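Local atomic coordinates of peptidase M16 domain protein (Alicyclobacillus acidocaldarius subsp. acidocaldarius DSM 446, PDB entry 4XEA), a protein that is a putative metallopeptidase of family M16 that binds a metal ion and probably hydrolyses peptide bonds. Residues 133-136 against 137-141; 126-129 against 130-134. One frame throughout, in Å; residues are numbered along the deposited sequence.

Contact 1 (133-136 against 137-141)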
# COMPACT_ATOMS: atom_id res chain seq x y z
N ILE A 133 -12.72 -6.23 22.38
CA ILE A 133 -12.05 -4.94 22.27
C ILE A 133 -10.94 -4.81 23.31
O ILE A 133 -9.88 -4.30 22.99
CB ILE A 133 -13.05 -3.77 22.33
CG1 ILE A 133 -14.02 -3.86 21.15
CG2 ILE A 133 -12.31 -2.45 22.26
CD1 ILE A 133 -15.21 -2.93 21.30
N ALA A 134 -11.16 -5.31 24.53
CA ALA A 134 -10.12 -5.26 25.56
C ALA A 134 -8.85 -5.96 25.08
O ALA A 134 -7.75 -5.49 25.30
CB ALA A 134 -10.59 -5.87 26.85
N GLN A 135 -9.03 -7.09 24.41
CA GLN A 135 -7.92 -7.88 23.88
C GLN A 135 -7.16 -7.13 22.80
O GLN A 135 -5.93 -7.09 22.81
CB GLN A 135 -8.43 -9.21 23.32
CG GLN A 135 -8.68 -10.24 24.38
CD GLN A 135 -7.40 -10.80 24.94
OE1 GLN A 135 -6.30 -10.33 24.61
NE2 GLN A 135 -7.52 -11.82 25.79
N GLU A 136 -7.91 -6.57 21.86
CA GLU A 136 -7.36 -5.71 20.81
C GLU A 136 -6.54 -4.56 21.40
O GLU A 136 -5.46 -4.24 20.90
CB GLU A 136 -8.52 -5.19 19.94
CG GLU A 136 -8.12 -4.27 18.77
CD GLU A 136 -9.02 -3.04 18.65
OE1 GLU A 136 -8.47 -1.91 18.60
OE2 GLU A 136 -10.27 -3.20 18.61
N ILE A 137 -7.05 -3.94 22.47
CA ILE A 137 -6.33 -2.88 23.19
C ILE A 137 -5.00 -3.38 23.78
O ILE A 137 -4.00 -2.71 23.65
CB ILE A 137 -7.20 -2.26 24.31
CG1 ILE A 137 -8.36 -1.45 23.71
CG2 ILE A 137 -6.36 -1.34 25.19
CD1 ILE A 137 -9.40 -1.04 24.73
N HIS A 138 -5.00 -4.55 24.42
CA HIS A 138 -3.75 -5.14 24.97
C HIS A 138 -2.68 -5.39 23.90
O HIS A 138 -1.51 -5.08 24.09
CB HIS A 138 -4.02 -6.46 25.71
CG HIS A 138 -4.63 -6.27 27.06
ND1 HIS A 138 -3.96 -5.67 28.11
CD2 HIS A 138 -5.85 -6.61 27.55
CE1 HIS A 138 -4.74 -5.64 29.17
NE2 HIS A 138 -5.89 -6.21 28.86
N MSE A 139 -3.12 -5.96 22.78
CA MSE A 139 -2.24 -6.28 21.65
C MSE A 139 -1.60 -5.01 21.10
O MSE A 139 -0.38 -4.94 20.91
CB MSE A 139 -3.05 -6.96 20.52
CG MSE A 139 -2.38 -8.16 19.90
SE MSE A 139 -2.28 -9.70 21.11
CE MSE A 139 -4.11 -9.61 21.83
N VAL A 140 -2.42 -3.99 20.88
CA VAL A 140 -1.97 -2.71 20.33
C VAL A 140 -1.05 -1.93 21.30
O VAL A 140 -0.31 -1.05 20.86
CB VAL A 140 -3.20 -1.86 19.88
CG1 VAL A 140 -2.81 -0.43 19.55
CG2 VAL A 140 -3.90 -2.56 18.68
N ASN A 141 -1.10 -2.22 22.60
CA ASN A 141 -0.17 -1.58 23.57
C ASN A 141 1.21 -2.24 23.49
O ASN A 141 2.19 -1.68 24.01
CB ASN A 141 -0.67 -1.68 25.02
CG ASN A 141 -1.95 -0.89 25.29
OD1 ASN A 141 -2.29 0.05 24.58
ND2 ASN A 141 -2.68 -1.29 26.33

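Contact 2 (126-129 against 130-134)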
# COMPACT_ATOMS: atom_id res chain seq x y z
N VAL A 126 -23.22 -6.83 23.62
CA VAL A 126 -22.43 -5.74 24.18
C VAL A 126 -21.39 -6.32 25.13
O VAL A 126 -20.24 -5.92 25.12
CB VAL A 126 -23.31 -4.68 24.90
CG1 VAL A 126 -22.47 -3.77 25.81
CG2 VAL A 126 -24.08 -3.85 23.89
N GLU A 127 -21.79 -7.28 25.96
CA GLU A 127 -20.81 -7.95 26.81
C GLU A 127 -19.72 -8.68 26.00
O GLU A 127 -18.52 -8.45 26.21
CB GLU A 127 -21.48 -8.90 27.81
CG GLU A 127 -20.57 -9.32 28.96
CD GLU A 127 -19.90 -8.13 29.62
OE1 GLU A 127 -20.43 -7.65 30.64
OE2 GLU A 127 -18.87 -7.64 29.11
N LYS A 128 -20.13 -9.49 25.03
CA LYS A 128 -19.17 -10.23 24.19
C LYS A 128 -18.14 -9.30 23.56
O LYS A 128 -16.93 -9.59 23.58
CB LYS A 128 -19.89 -11.01 23.09
CG LYS A 128 -18.94 -11.81 22.20
CD LYS A 128 -19.67 -12.69 21.24
CE LYS A 128 -18.70 -13.42 20.33
NZ LYS A 128 -19.43 -14.15 19.27
N GLU A 129 -18.61 -8.18 23.01
CA GLU A 129 -17.75 -7.33 22.23
C GLU A 129 -16.77 -6.58 23.14
O GLU A 129 -15.73 -6.14 22.67
CB GLU A 129 -18.57 -6.36 21.36
CG GLU A 129 -17.81 -5.75 20.19
CD GLU A 129 -17.51 -6.75 19.08
OE1 GLU A 129 -16.48 -6.59 18.40
OE2 GLU A 129 -18.31 -7.69 18.89
N LYS A 130 -17.09 -6.42 24.43
CA LYS A 130 -16.18 -5.74 25.38
C LYS A 130 -14.88 -6.53 25.55
O LYS A 130 -13.79 -5.96 25.60
CB LYS A 130 -16.83 -5.54 26.75
CG LYS A 130 -17.70 -4.30 26.91
CD LYS A 130 -18.36 -4.30 28.29
CE LYS A 130 -19.41 -3.20 28.44
NZ LYS A 130 -19.59 -2.80 29.87
N GLY A 131 -15.02 -7.85 25.67
CA GLY A 131 -13.88 -8.76 25.78
C GLY A 131 -12.98 -8.72 24.55
O GLY A 131 -11.74 -8.75 24.66
N ILE A 132 -13.63 -8.66 23.37
CA ILE A 132 -12.93 -8.64 22.08
C ILE A 132 -12.14 -7.35 21.93
O ILE A 132 -11.02 -7.36 21.44
CB ILE A 132 -13.91 -8.84 20.89
CG1 ILE A 132 -14.56 -10.23 20.96
CG2 ILE A 132 -13.21 -8.62 19.55
CD1 ILE A 132 -15.63 -10.48 19.90
N ILE A 133 -12.72 -6.23 22.38
CA ILE A 133 -12.05 -4.94 22.27
C ILE A 133 -10.94 -4.81 23.31
O ILE A 133 -9.88 -4.30 22.99
CB ILE A 133 -13.05 -3.77 22.33
CG1 ILE A 133 -14.02 -3.86 21.15
CG2 ILE A 133 -12.31 -2.45 22.26
CD1 ILE A 133 -15.21 -2.93 21.30
N ALA A 134 -11.16 -5.31 24.53
CA ALA A 134 -10.12 -5.26 25.56
C ALA A 134 -8.85 -5.96 25.08
O ALA A 134 -7.75 -5.49 25.30
CB ALA A 134 -10.59 -5.87 26.85

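Contact 1 (133-136 against 137-141)
I137 reaches back one turn onto I133, and its side chain can be followed atom by atom. I137 CB sits 3.4 Å from A134 O. Turned beside its own backbone N (chi1 -69°), I137 CG1 comes within 3.3 Å of I133 O. The same oxygen accepts the backbone bond of this turn: I137 N lies 2.9 Å from I133 O, and the bond is fairly straight (161°). I137 CD1 then runs on to meet I133 CG2 at 4.1 Å, the two branched chains crossing at a slant.

On another side of the helix, the CE of selenomethionine M139 curls back until it lies 3.3 Å from Q135 O and 3.6 Å from Q135 OE1, touching both backbone and amide oxygen. H138 CD2 comes 3.2 Å from A134 O at an oblique angle to the ring, and Q135 CA lies at the ring edge. E136 does something different: with CG anti to its backbone N (chi1 -180°), it carries its carboxylate to the nickel ion, which H61 and H65 also bind.

Among its neighbours, this part of helix 123-141 presses I133 and E136 against helix 59-66, while V173 of helix 170-175 packs on both I133 and I137.

Contact 2 (126-129 against 130-134)
K130 and E127 meet one turn apart, with E127 OE2 lying against the aliphatic shaft of the lysine, 3.5 Å from K130 CD. The charged ends are not in contact: E127 OE2 and K130 NZ stay 5.0 Å apart. Instead the extended lysine, whose CE also passes V126 CG1, carries NZ to two backbone acceptors, R174 O and I176 O, at the end of helix 170-175. The other carboxylate oxygen, E127 OE1, has a long, weak ion pair with R174. Without the lysine, as with an alanine here, the carbonyls of R174 and I176 would probably lose this donor, and a gap would open beside V126 and E127.

The backbone bonds are less regular than in 133-141, several being weak. K130 N is shared between V126 O at 3.3 Å and, weakly, E127 O at 3.1 Å. K128 O receives two weak bonds, from G131 N and I132 N. By contrast, E129 O is firmly taken by I133 N at 3.0 Å, and I133 CG1 crowds the same oxygen at 3.2 Å.

E129 itself is buried. E129 CG lies 4.0 Å from I133 CD1, and the chain, bent at chi2 (71°), turns the carboxylate so that OE1 accepts a hydrogen bond from H65 ND1; OE2 makes a long, weak ion pair with K66. E129 is thus a second-shell residue behind a metal-binding histidine. H61 and H65 fit the HxxEH motif of M16 peptidases, whose site normally holds zinc where this crystal has nickel, with the third, glutamate ligand supplied by a second helix.

Overall arrangement
Both contacts lie on the single helix 123-141, with their centres 11 Å apart. Contact 2 comes first along the chain, and contact 1 begins where it ends: they share I133 and A134, so the two form one unbroken run of helical turns. The whole run belongs to the M16 peptidase family region, and one face of it packs against helices 59-66 and 170-175. Two of its glutamates, E129 and E136, seven residues or about two turns apart, relate to one metal site at different depths: E136 in contact 1 binds the nickel ion directly, while E129 in contact 2 probably helps to position ligand H65. I133 lies between them in sequence.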